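Local coordinates for probable mannosyltransferase KTR4 (Saccharomyces cerevisiae, PDB 5A07), which is a probable glycosyltransferase of the GT-A class and binds guanosine-5'-diphosphate and a manganese ion in its lumenal domain, at residues H54-E59 / K297-N302; T106-V111 / K226-L231; P137-N142 / H219-K224. All coordinates share one frame; numbering follows the deposited sequence.

Interaction 1: H54-E59 / K297-N302; sequences HEPLYE and KDNSQN. With ACT (acetate ion), chain H.
Asn299 and Tyr58 clasp each other through both ends of one amide. The backbone N of Tyr58 donates to Asn299 OD1 at 2.9 Å, in the plane of that carbonyl and on a lone pair, while Asn299 ND2 returns a bond of 2.8 Å to Tyr58 O that lies close to the amide plane. With chi1 at 55°, Asn299 CG sits between its own backbone N and carbonyl carbon, and this turns the amide edge toward the backbone of Tyr58. A third bond runs from Leu57 N to Lys297 O at 3.0 Å.

The carboxylate of Asp298 works in two directions. Its OD1 accepts from Ser300 N, which closes an Asx turn, and from Ser300 OG through the syn lone pair; OD2 takes a bond from a water that also meets Tyr58 OH, and another from Thr420 OG1. The same OD1 lies 3.3 Å from Tyr58 CE2, at the ring edge, with ring and carboxylate planes 46° apart.

Lys297, bent at chi2 and chi3, passes alongside the 54-56 backbone and brings CE to 3.1 Å from Glu55 O. Its NZ bonds to Gly311 O, Leu53 O and OXT of an acetate, probably from the crystallisation liquor; Tyr306 OH, which also bonds the acetate, is within bonding range, so three N-H groups are shared among four partners. Apolar contact is modest: Leu57 CD2 rests 3.9 Å from Asp298 CB, and Pro56 CB covers the Asn299 amide.

Two irregular loops, one following helix 43-53 and the other linking helices 293-297 and 303-308, are thus joined chiefly by polar groups. Because both ends of the Asn299 amide are engaged, its rotation is fixed, and two backbone groups of Tyr58 find partners without strand pairing.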
loop_
_atom_site.group_PDB
_atom_site.type_symbol
_atom_site.label_atom_id
_atom_site.label_comp_id
_atom_site.label_asym_id
_atom_site.label_seq_id
_atom_site.Cartn_x
_atom_site.Cartn_y
_atom_site.Cartn_z
ATOM N N HIS B 54 -14.865 -8.977 -16.076
ATOM C CA HIS B 54 -14.607 -10.062 -17.003
ATOM C C HIS B 54 -14.241 -9.667 -18.416
ATOM O O HIS B 54 -14.122 -10.525 -19.267
ATOM C CB HIS B 54 -15.794 -11.060 -16.990
ATOM C CG HIS B 54 -15.919 -11.764 -15.678
ATOM N ND1 HIS B 54 -15.032 -12.740 -15.289
ATOM C CD2 HIS B 54 -16.732 -11.568 -14.624
ATOM C CE1 HIS B 54 -15.330 -13.161 -14.073
ATOM N NE2 HIS B 54 -16.363 -12.462 -13.646
ATOM N N GLU B 55 -13.981 -8.389 -18.639
ATOM C CA GLU B 55 -13.473 -7.966 -19.886
ATOM C C GLU B 55 -12.340 -6.921 -19.711
ATOM O O GLU B 55 -12.387 -6.157 -18.764
ATOM C CB GLU B 55 -14.629 -7.382 -20.722
ATOM C CG GLU B 55 -15.124 -6.014 -20.238
ATOM C CD GLU B 55 -16.542 -5.616 -20.727
ATOM O OE1 GLU B 55 -17.068 -6.326 -21.596
ATOM O OE2 GLU B 55 -17.143 -4.614 -20.203
ATOM N N PRO B 56 -11.446 -6.798 -20.708
ATOM C CA PRO B 56 -10.375 -5.810 -20.635
ATOM C C PRO B 56 -10.947 -4.431 -20.719
ATOM O O PRO B 56 -12.029 -4.212 -21.310
ATOM C CB PRO B 56 -9.510 -6.101 -21.811
ATOM C CG PRO B 56 -10.289 -7.029 -22.708
ATOM C CD PRO B 56 -11.252 -7.743 -21.832
ATOM N N LEU B 57 -10.293 -3.488 -20.073
ATOM C CA LEU B 57 -10.803 -2.145 -20.123
ATOM C C LEU B 57 -10.749 -1.577 -21.557
ATOM O O LEU B 57 -11.571 -0.679 -21.910
ATOM C CB LEU B 57 -9.980 -1.276 -19.196
ATOM C CG LEU B 57 -10.445 0.182 -18.967
ATOM C CD1 LEU B 57 -11.889 0.248 -18.428
ATOM C CD2 LEU B 57 -9.479 0.837 -17.977
ATOM N N TYR B 58 -9.742 -1.968 -22.324
ATOM C CA TYR B 58 -9.547 -1.538 -23.710
ATOM C C TYR B 58 -9.540 -2.764 -24.622
ATOM O O TYR B 58 -8.863 -3.767 -24.360
ATOM C CB TYR B 58 -8.239 -0.822 -23.883
ATOM C CG TYR B 58 -8.224 0.468 -23.122
ATOM C CD1 TYR B 58 -8.820 1.619 -23.641
ATOM C CD2 TYR B 58 -7.700 0.534 -21.855
ATOM C CE1 TYR B 58 -8.893 2.793 -22.891
ATOM C CE2 TYR B 58 -7.711 1.699 -21.123
ATOM C CZ TYR B 58 -8.292 2.831 -21.615
ATOM O OH TYR B 58 -8.365 3.944 -20.817
ATOM N N GLU B 59 -10.301 -2.713 -25.703
ATOM C CA GLU B 59 -10.320 -3.835 -26.670
ATOM C C GLU B 59 -9.019 -4.009 -27.331
ATOM O O GLU B 59 -8.314 -3.035 -27.651
ATOM C CB GLU B 59 -11.375 -3.643 -27.766
ATOM C CG GLU B 59 -12.778 -3.940 -27.253
ATOM C CD GLU B 59 -13.883 -3.428 -28.192
ATOM O OE1 GLU B 59 -13.605 -2.623 -29.151
ATOM O OE2 GLU B 59 -15.041 -3.827 -27.929
ATOM N N LYS B 297 -8.568 -3.450 -14.277
ATOM C CA LYS B 297 -8.789 -4.033 -15.597
ATOM C C LYS B 297 -8.061 -3.323 -16.713
ATOM O O LYS B 297 -8.209 -3.706 -17.864
ATOM C CB LYS B 297 -10.283 -4.033 -15.898
ATOM C CG LYS B 297 -11.143 -4.762 -14.927
ATOM C CD LYS B 297 -10.845 -6.237 -14.790
ATOM C CE LYS B 297 -10.853 -6.956 -16.135
ATOM N NZ LYS B 297 -10.642 -8.461 -15.985
ATOM N N ASP B 298 -7.193 -2.352 -16.401
ATOM C CA ASP B 298 -6.504 -1.593 -17.401
ATOM C C ASP B 298 -5.407 -2.397 -18.037
ATOM O O ASP B 298 -4.344 -2.674 -17.422
ATOM C CB ASP B 298 -5.902 -0.277 -16.851
ATOM C CG ASP B 298 -5.496 0.682 -17.967
ATOM O OD1 ASP B 298 -5.472 0.271 -19.154
ATOM O OD2 ASP B 298 -5.065 1.830 -17.678
ATOM N N ASN B 299 -5.599 -2.722 -19.319
ATOM C CA ASN B 299 -4.681 -3.587 -20.028
ATOM C C ASN B 299 -3.841 -2.813 -20.998
ATOM O O ASN B 299 -3.018 -3.389 -21.734
ATOM C CB ASN B 299 -5.470 -4.672 -20.809
ATOM C CG ASN B 299 -6.507 -4.074 -21.746
ATOM O OD1 ASN B 299 -7.280 -3.216 -21.368
ATOM N ND2 ASN B 299 -6.539 -4.560 -22.965
ATOM N N SER B 300 -3.955 -1.495 -20.989
ATOM C CA SER B 300 -3.362 -0.724 -22.066
ATOM C C SER B 300 -1.871 -0.380 -22.002
ATOM O O SER B 300 -1.265 -0.112 -23.057
ATOM C CB SER B 300 -4.166 0.564 -22.284
ATOM O OG SER B 300 -4.165 1.433 -21.168
ATOM N N GLN B 301 -1.299 -0.267 -20.785
ATOM C CA GLN B 301 0.073 0.052 -20.676
ATOM C C GLN B 301 0.936 -1.182 -20.650
ATOM O O GLN B 301 1.986 -1.154 -21.275
ATOM C CB GLN B 301 0.357 0.841 -19.393
ATOM C CG GLN B 301 1.779 1.346 -19.283
ATOM C CD GLN B 301 1.916 2.346 -18.121
ATOM O OE1 GLN B 301 1.404 3.466 -18.178
ATOM N NE2 GLN B 301 2.606 1.941 -17.074
ATOM N N ASN B 302 0.529 -2.205 -19.915
ATOM C CA ASN B 302 1.237 -3.500 -19.785
ATOM C C ASN B 302 0.294 -4.664 -20.083
ATOM O O ASN B 302 -0.080 -5.438 -19.200
ATOM C CB ASN B 302 1.812 -3.694 -18.381
ATOM C CG ASN B 302 2.920 -2.766 -18.104
ATOM O OD1 ASN B 302 3.884 -2.699 -18.853
ATOM N ND2 ASN B 302 2.755 -1.956 -17.126
HETATM C C ACT H . -10.724 -11.050 -18.872
HETATM O O ACT H . -10.137 -10.306 -19.705
HETATM O OXT ACT H . -11.118 -10.692 -17.731
HETATM C CH3 ACT H . -10.981 -12.501 -19.264
HETATM O O HOH W 1 -6.431 3.970 -18.789
#

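Interaction 2: T106-V111 / K226-L231; sequences TILSLV and KYVWRL. With GDP (guanosine-5'-diphosphate), chain F.
Parallel beta pairing in the central sheet of the GT-A fold joins strand 105-110 to strand 227-230; guanosine-5'-diphosphate binds just beyond the paired residues, at the C-terminal end of strand 105-110. Bridges pair Thr106 with Val228, Ile107 with Trp229 and Leu108 with Arg230, and the short strand axes come within 4.5 Å at a signed crossing angle of -49°, a pronounced twist. The ladder comprises Thr106 N to Tyr227 O, Trp229 N to Thr106 O, Leu108 N to Trp229 O and Leu231 N to Leu108 O.

On one face, Ile107 CG2 lies 4.0 Å from Leu231 CB; with CG2 anti to the Ile107 backbone N, this branch runs beside the Leu231 side chain, while CG1 leans to Trp229 CB. Helix 116-131 covers this face. On the other, Thr106 CG2 meets Val228 CG1 at 4.0 Å, and Leu108 packs against Tyr212 of helix 203-214. Arg230 also points to that face, where Asp354, Glu322 and the metal ligand Glu232 form salt bridges with its guanidinium.

Leu110 O accepts from both ribose hydroxyls, O3' at 2.7 Å and O2' at 3.2 Å, and Leu110 CG touches guanine N3 at the rim of the base, 3.6 Å away. One water closes the gap between the strand ends: it meets the ribose O3', accepts from Leu110 N and donates to Leu231 O at 2.8 Å.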
loop_
_atom_site.group_PDB
_atom_site.type_symbol
_atom_site.label_atom_id
_atom_site.label_comp_id
_atom_site.label_asym_id
_atom_site.label_seq_id
_atom_site.Cartn_x
_atom_site.Cartn_y
_atom_site.Cartn_z
ATOM N N THR B 106 -1.045 4.544 15.468
ATOM C CA THR B 106 0.341 4.266 15.758
ATOM C C THR B 106 1.104 4.225 14.453
ATOM O O THR B 106 0.548 3.866 13.411
ATOM C CB THR B 106 0.507 2.958 16.527
ATOM O OG1 THR B 106 1.839 2.790 17.016
ATOM C CG2 THR B 106 0.063 1.763 15.691
ATOM N N ILE B 107 2.377 4.566 14.558
ATOM C CA ILE B 107 3.342 4.262 13.519
ATOM C C ILE B 107 3.812 2.866 13.714
ATOM O O ILE B 107 4.159 2.509 14.823
ATOM C CB ILE B 107 4.486 5.242 13.577
ATOM C CG1 ILE B 107 3.910 6.622 13.346
ATOM C CG2 ILE B 107 5.446 4.926 12.462
ATOM C CD1 ILE B 107 4.698 7.612 14.024
ATOM N N LEU B 108 3.702 2.024 12.696
ATOM C CA LEU B 108 3.985 0.626 12.814
ATOM C C LEU B 108 5.167 0.202 11.975
ATOM O O LEU B 108 5.246 0.530 10.787
ATOM C CB LEU B 108 2.771 -0.201 12.352
ATOM C CG LEU B 108 3.028 -1.709 12.215
ATOM C CD1 LEU B 108 3.266 -2.397 13.546
ATOM C CD2 LEU B 108 1.858 -2.396 11.522
ATOM N N SER B 109 6.097 -0.574 12.549
ATOM C CA SER B 109 7.159 -1.157 11.770
ATOM C C SER B 109 7.348 -2.629 12.169
ATOM O O SER B 109 7.588 -2.934 13.348
ATOM C CB SER B 109 8.523 -0.475 11.991
ATOM O OG SER B 109 8.507 0.944 11.952
ATOM N N LEU B 110 7.347 -3.472 11.157
ATOM C CA LEU B 110 7.764 -4.840 11.265
ATOM C C LEU B 110 9.179 -4.858 10.846
ATOM O O LEU B 110 9.476 -4.571 9.683
ATOM C CB LEU B 110 6.947 -5.692 10.296
ATOM C CG LEU B 110 7.327 -7.150 10.194
ATOM C CD1 LEU B 110 6.886 -7.902 11.458
ATOM C CD2 LEU B 110 6.755 -7.850 8.955
ATOM N N VAL B 111 10.090 -5.197 11.788
ATOM C CA VAL B 111 11.503 -5.154 11.506
ATOM C C VAL B 111 12.269 -6.221 12.284
ATOM O O VAL B 111 11.753 -6.735 13.275
ATOM C CB VAL B 111 12.141 -3.806 11.915
ATOM C CG1 VAL B 111 11.764 -2.721 10.906
ATOM C CG2 VAL B 111 11.663 -3.323 13.244
ATOM N N LYS B 226 -7.126 2.178 15.840
ATOM C CA LYS B 226 -7.925 2.213 14.639
ATOM C C LYS B 226 -7.063 2.432 13.358
ATOM O O LYS B 226 -7.414 1.933 12.270
ATOM C CB LYS B 226 -8.970 3.355 14.762
ATOM C CG LYS B 226 -9.873 3.505 13.535
ATOM C CD LYS B 226 -10.979 4.485 13.802
ATOM C CE LYS B 226 -11.795 4.838 12.568
ATOM N NZ LYS B 226 -12.366 3.680 11.866
ATOM N N TYR B 227 -5.936 3.151 13.508
ATOM C CA TYR B 227 -5.115 3.541 12.333
ATOM C C TYR B 227 -3.695 3.105 12.523
ATOM O O TYR B 227 -3.186 3.188 13.666
ATOM C CB TYR B 227 -5.099 5.024 12.188
ATOM C CG TYR B 227 -6.407 5.634 11.799
ATOM C CD1 TYR B 227 -6.893 5.525 10.490
ATOM C CD2 TYR B 227 -7.205 6.251 12.736
ATOM C CE1 TYR B 227 -8.090 6.058 10.126
ATOM C CE2 TYR B 227 -8.419 6.801 12.357
ATOM C CZ TYR B 227 -8.858 6.723 11.050
ATOM O OH TYR B 227 -10.115 7.256 10.669
ATOM N N VAL B 228 -3.039 2.756 11.408
ATOM C CA VAL B 228 -1.606 2.519 11.429
ATOM C C VAL B 228 -1.028 3.341 10.298
ATOM O O VAL B 228 -1.664 3.511 9.235
ATOM C CB VAL B 228 -1.147 1.045 11.293
ATOM C CG1 VAL B 228 -1.680 0.123 12.436
ATOM C CG2 VAL B 228 -1.523 0.499 9.993
ATOM N N TRP B 229 0.167 3.868 10.537
ATOM C CA TRP B 229 1.036 4.355 9.514
ATOM C C TRP B 229 2.151 3.310 9.452
ATOM O O TRP B 229 3.012 3.269 10.346
ATOM C CB TRP B 229 1.532 5.743 9.943
ATOM C CG TRP B 229 2.418 6.461 8.970
ATOM C CD1 TRP B 229 3.375 5.910 8.163
ATOM C CD2 TRP B 229 2.466 7.875 8.763
ATOM N NE1 TRP B 229 4.004 6.918 7.401
ATOM C CE2 TRP B 229 3.455 8.127 7.756
ATOM C CE3 TRP B 229 1.781 8.952 9.323
ATOM C CZ2 TRP B 229 3.748 9.417 7.320
ATOM C CZ3 TRP B 229 2.009 10.212 8.843
ATOM C CH2 TRP B 229 2.998 10.437 7.834
ATOM N N ARG B 230 2.220 2.545 8.382
ATOM C CA ARG B 230 3.309 1.623 8.128
ATOM C C ARG B 230 4.597 2.318 7.699
ATOM O O ARG B 230 4.603 3.045 6.705
ATOM C CB ARG B 230 2.914 0.604 7.086
ATOM C CG ARG B 230 3.999 -0.406 6.716
ATOM C CD ARG B 230 3.311 -1.442 5.886
ATOM N NE ARG B 230 4.229 -2.285 5.188
ATOM C CZ ARG B 230 3.841 -3.258 4.396
ATOM N NH1 ARG B 230 2.559 -3.548 4.240
ATOM N NH2 ARG B 230 4.737 -3.974 3.775
ATOM N N LEU B 231 5.688 2.003 8.413
ATOM C CA LEU B 231 7.020 2.518 8.174
ATOM C C LEU B 231 7.989 1.358 7.948
ATOM O O LEU B 231 7.969 0.361 8.685
ATOM C CB LEU B 231 7.476 3.289 9.399
ATOM C CG LEU B 231 8.779 4.022 9.223
ATOM C CD1 LEU B 231 8.668 5.166 8.218
ATOM C CD2 LEU B 231 9.168 4.570 10.584
HETATM P PB GDP F . 10.525 -5.224 0.179
HETATM O O1B GDP F . 11.797 -5.407 -0.559
HETATM O O2B GDP F . 9.361 -5.889 -0.282
HETATM O O3B GDP F . 10.329 -3.820 0.608
HETATM O O3A GDP F . 10.815 -6.156 1.476
HETATM P PA GDP F . 11.445 -5.835 2.896
HETATM O O1A GDP F . 12.565 -6.713 3.250
HETATM O O2A GDP F . 11.679 -4.413 3.200
HETATM O "O5'" GDP F . 10.266 -6.327 3.824
HETATM C "C5'" GDP F . 9.046 -5.654 4.158
HETATM C "C4'" GDP F . 8.957 -5.264 5.623
HETATM O "O4'" GDP F . 8.935 -6.475 6.389
HETATM C "C3'" GDP F . 10.118 -4.426 6.134
HETATM O "O3'" GDP F . 9.638 -3.576 7.204
HETATM C "C2'" GDP F . 11.098 -5.494 6.648
HETATM O "O2'" GDP F . 11.916 -5.005 7.701
HETATM C "C1'" GDP F . 10.138 -6.497 7.183
HETATM N N9 GDP F . 10.619 -7.897 7.110
HETATM C C8 GDP F . 10.917 -8.643 6.014
HETATM N N7 GDP F . 11.266 -9.931 6.417
HETATM C C5 GDP F . 11.156 -9.965 7.780
HETATM C C6 GDP F . 11.363 -11.006 8.805
HETATM O O6 GDP F . 11.723 -12.135 8.340
HETATM N N1 GDP F . 11.176 -10.667 10.087
HETATM C C2 GDP F . 10.823 -9.384 10.476
HETATM N N2 GDP F . 10.663 -9.115 11.767
HETATM N N3 GDP F . 10.624 -8.383 9.564
HETATM C C4 GDP F . 10.720 -8.645 8.247
HETATM O O HOH W 2 7.231 -2.270 8.276
#

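Interaction 3: P137-N142 / H219-K224; sequences PYTFLN and HPLLSK. With GDP (guanosine-5'-diphosphate), chain F.
Apolar side chains pack here between one face of strand 138-142, in the central sheet, and the loop that leads from helix 203-214 to strand 227-230. The most definite element is a CH-pi contact: Leu141 CD2 stands 3.6 Å from the centroid of the His219 ring and only 5° off its normal, so the methyl lies over the middle of the face. Pro220 CD covers the opposite face, toward the rim. His219 CG is anti to its backbone N (chi1 -168°), placing the ring flat beneath the leucine.

The ring is held at both nitrogens. ND1 accepts from Leu221 N at 3.1 Å with an N-H...N angle of 170°, and NE2 bonds to Thr168 O of the adjoining strand 164-168. Around it, Leu141 CD2 also approaches Leu221 CD1 at 4.3 Å, while Thr139 CG2 reaches Leu222 CD2 at 4.1 Å; Thr139 OG1 bonds instead to Thr106 OG1.

Next along the strand, Asn142 OD1 accepts from N2 of guanosine-5'-diphosphate at 2.9 Å. Since NE2 bonds to a carbonyl oxygen and ND1 accepts from an N-H, the imidazole is probably neutral with its proton on NE2, which suits a buried ring with a leucine methyl over its face.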
loop_
_atom_site.group_PDB
_atom_site.type_symbol
_atom_site.label_atom_id
_atom_site.label_comp_id
_atom_site.label_asym_id
_atom_site.label_seq_id
_atom_site.Cartn_x
_atom_site.Cartn_y
_atom_site.Cartn_z
ATOM N N PRO B 137 2.557 7.381 18.837
ATOM C CA PRO B 137 3.454 6.329 19.288
ATOM C C PRO B 137 3.926 5.383 18.217
ATOM O O PRO B 137 3.379 5.349 17.114
ATOM C CB PRO B 137 2.562 5.492 20.227
ATOM C CG PRO B 137 1.172 5.743 19.756
ATOM C CD PRO B 137 1.156 7.135 19.174
ATOM N N TYR B 138 5.035 4.715 18.505
ATOM C CA TYR B 138 5.562 3.671 17.638
ATOM C C TYR B 138 5.317 2.307 18.182
ATOM O O TYR B 138 5.588 2.028 19.369
ATOM C CB TYR B 138 7.064 3.825 17.442
ATOM C CG TYR B 138 7.462 5.081 16.703
ATOM C CD1 TYR B 138 7.554 6.295 17.402
ATOM C CD2 TYR B 138 7.798 5.076 15.360
ATOM C CE1 TYR B 138 7.928 7.487 16.739
ATOM C CE2 TYR B 138 8.149 6.261 14.695
ATOM C CZ TYR B 138 8.207 7.445 15.390
ATOM O OH TYR B 138 8.541 8.629 14.758
ATOM N N THR B 139 4.929 1.418 17.285
ATOM C CA THR B 139 4.806 0.031 17.587
ATOM C C THR B 139 5.743 -0.741 16.702
ATOM O O THR B 139 5.714 -0.582 15.448
ATOM C CB THR B 139 3.375 -0.480 17.345
ATOM O OG1 THR B 139 2.439 0.234 18.177
ATOM C CG2 THR B 139 3.247 -1.958 17.713
ATOM N N PHE B 140 6.592 -1.588 17.314
ATOM C CA PHE B 140 7.473 -2.428 16.572
ATOM C C PHE B 140 7.120 -3.918 16.776
ATOM O O PHE B 140 6.930 -4.349 17.924
ATOM C CB PHE B 140 8.912 -2.245 17.031
ATOM C CG PHE B 140 9.416 -0.868 16.850
ATOM C CD1 PHE B 140 9.180 0.103 17.804
ATOM C CD2 PHE B 140 10.058 -0.520 15.690
ATOM C CE1 PHE B 140 9.626 1.381 17.656
ATOM C CE2 PHE B 140 10.501 0.783 15.536
ATOM C CZ PHE B 140 10.308 1.717 16.482
ATOM N N LEU B 141 7.115 -4.669 15.698
ATOM C CA LEU B 141 6.841 -6.094 15.727
ATOM C C LEU B 141 7.886 -6.867 15.054
ATOM O O LEU B 141 8.486 -6.406 14.108
ATOM C CB LEU B 141 5.493 -6.427 15.043
ATOM C CG LEU B 141 4.245 -5.729 15.559
ATOM C CD1 LEU B 141 2.944 -6.054 14.746
ATOM C CD2 LEU B 141 4.041 -6.018 17.062
ATOM N N ASN B 142 8.152 -8.094 15.558
ATOM C CA ASN B 142 9.171 -8.943 15.002
ATOM C C ASN B 142 8.773 -10.417 15.213
ATOM O O ASN B 142 8.092 -10.718 16.195
ATOM C CB ASN B 142 10.475 -8.579 15.754
ATOM C CG ASN B 142 11.744 -9.255 15.203
ATOM O OD1 ASN B 142 11.759 -10.098 14.292
ATOM N ND2 ASN B 142 12.863 -8.843 15.793
ATOM N N HIS B 219 -2.447 -8.515 15.959
ATOM C CA HIS B 219 -1.476 -8.595 17.031
ATOM C C HIS B 219 -2.030 -7.888 18.254
ATOM O O HIS B 219 -2.627 -6.813 18.163
ATOM C CB HIS B 219 -0.133 -8.015 16.633
ATOM C CG HIS B 219 0.963 -8.328 17.612
ATOM N ND1 HIS B 219 1.112 -7.624 18.774
ATOM C CD2 HIS B 219 1.934 -9.263 17.612
ATOM C CE1 HIS B 219 2.125 -8.110 19.456
ATOM N NE2 HIS B 219 2.652 -9.096 18.765
ATOM N N PRO B 220 -1.844 -8.478 19.458
ATOM C CA PRO B 220 -2.385 -7.839 20.644
ATOM C C PRO B 220 -2.062 -6.347 20.850
ATOM O O PRO B 220 -2.889 -5.610 21.355
ATOM C CB PRO B 220 -1.771 -8.664 21.817
ATOM C CG PRO B 220 -1.546 -9.963 21.238
ATOM C CD PRO B 220 -1.176 -9.755 19.773
ATOM N N LEU B 221 -0.856 -5.900 20.471
ATOM C CA LEU B 221 -0.509 -4.509 20.718
ATOM C C LEU B 221 -1.329 -3.562 19.863
ATOM O O LEU B 221 -1.417 -2.348 20.206
ATOM C CB LEU B 221 0.970 -4.268 20.511
ATOM C CG LEU B 221 1.883 -4.897 21.543
ATOM C CD1 LEU B 221 3.322 -4.645 21.107
ATOM C CD2 LEU B 221 1.638 -4.287 22.910
ATOM N N LEU B 222 -1.895 -4.093 18.778
ATOM C CA LEU B 222 -2.619 -3.253 17.821
ATOM C C LEU B 222 -4.130 -3.247 18.093
ATOM O O LEU B 222 -4.882 -2.562 17.416
ATOM C CB LEU B 222 -2.305 -3.742 16.396
ATOM C CG LEU B 222 -0.867 -3.399 15.916
ATOM C CD1 LEU B 222 -0.803 -3.712 14.447
ATOM C CD2 LEU B 222 -0.477 -1.969 16.080
ATOM N N SER B 223 -4.551 -4.028 19.082
ATOM C CA SER B 223 -6.027 -4.176 19.325
ATOM C C SER B 223 -6.559 -2.816 19.732
ATOM O O SER B 223 -7.671 -2.507 19.496
ATOM C CB SER B 223 -6.321 -5.245 20.416
ATOM O OG SER B 223 -5.988 -4.694 21.713
ATOM N N LYS B 224 -5.759 -1.966 20.377
ATOM C CA LYS B 224 -6.254 -0.675 20.815
ATOM C C LYS B 224 -6.228 0.443 19.748
ATOM O O LYS B 224 -6.522 1.602 20.055
ATOM C CB LYS B 224 -5.432 -0.225 22.042
ATOM C CG LYS B 224 -3.905 -0.094 21.851
ATOM C CD LYS B 224 -3.179 0.309 23.150
ATOM C CE LYS B 224 -1.675 0.279 22.998
ATOM N NZ LYS B 224 -1.070 -1.067 22.766
HETATM P PB GDP F . 10.525 -5.224 0.179
HETATM O O1B GDP F . 11.797 -5.407 -0.559
HETATM O O2B GDP F . 9.361 -5.889 -0.282
HETATM O O3B GDP F . 10.329 -3.820 0.608
HETATM O O3A GDP F . 10.815 -6.156 1.476
HETATM P PA GDP F . 11.445 -5.835 2.896
HETATM O O1A GDP F . 12.565 -6.713 3.250
HETATM O O2A GDP F . 11.679 -4.413 3.200
HETATM O "O5'" GDP F . 10.266 -6.327 3.824
HETATM C "C5'" GDP F . 9.046 -5.654 4.158
HETATM C "C4'" GDP F . 8.957 -5.264 5.623
HETATM O "O4'" GDP F . 8.935 -6.475 6.389
HETATM C "C3'" GDP F . 10.118 -4.426 6.134
HETATM O "O3'" GDP F . 9.638 -3.576 7.204
HETATM C "C2'" GDP F . 11.098 -5.494 6.648
HETATM O "O2'" GDP F . 11.916 -5.005 7.701
HETATM C "C1'" GDP F . 10.138 -6.497 7.183
HETATM N N9 GDP F . 10.619 -7.897 7.110
HETATM C C8 GDP F . 10.917 -8.643 6.014
HETATM N N7 GDP F . 11.266 -9.931 6.417
HETATM C C5 GDP F . 11.156 -9.965 7.780
HETATM C C6 GDP F . 11.363 -11.006 8.805
HETATM O O6 GDP F . 11.723 -12.135 8.340
HETATM N N1 GDP F . 11.176 -10.667 10.087
HETATM C C2 GDP F . 10.823 -9.384 10.476
HETATM N N2 GDP F . 10.663 -9.115 11.767
HETATM N N3 GDP F . 10.624 -8.383 9.564
HETATM C C4 GDP F . 10.720 -8.645 8.247
#

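Overall arrangement
Interactions 2 and 3 are two parts of one structure. Their centres lie 8 Å apart, and neighbouring parallel strands 105-110 and 138-142 join them, with probable backbone hydrogen bonds from Thr139 N to Ile107 O at 2.8 Å and from Ile107 N to Pro137 O at 2.9 Å. Both touch guanosine-5'-diphosphate: 106-111 meets its ribose and guanine, and 137-142 its guanine alone. Interaction 1 stands apart, its centre 34 Å from that of interaction 2 and 40 Å from that of interaction 3, across the centre of the chain. In sequence the three are nested, 3 within 2 and 2 within 1, so interaction 1 closes a loop that encloses both nucleotide-binding strands.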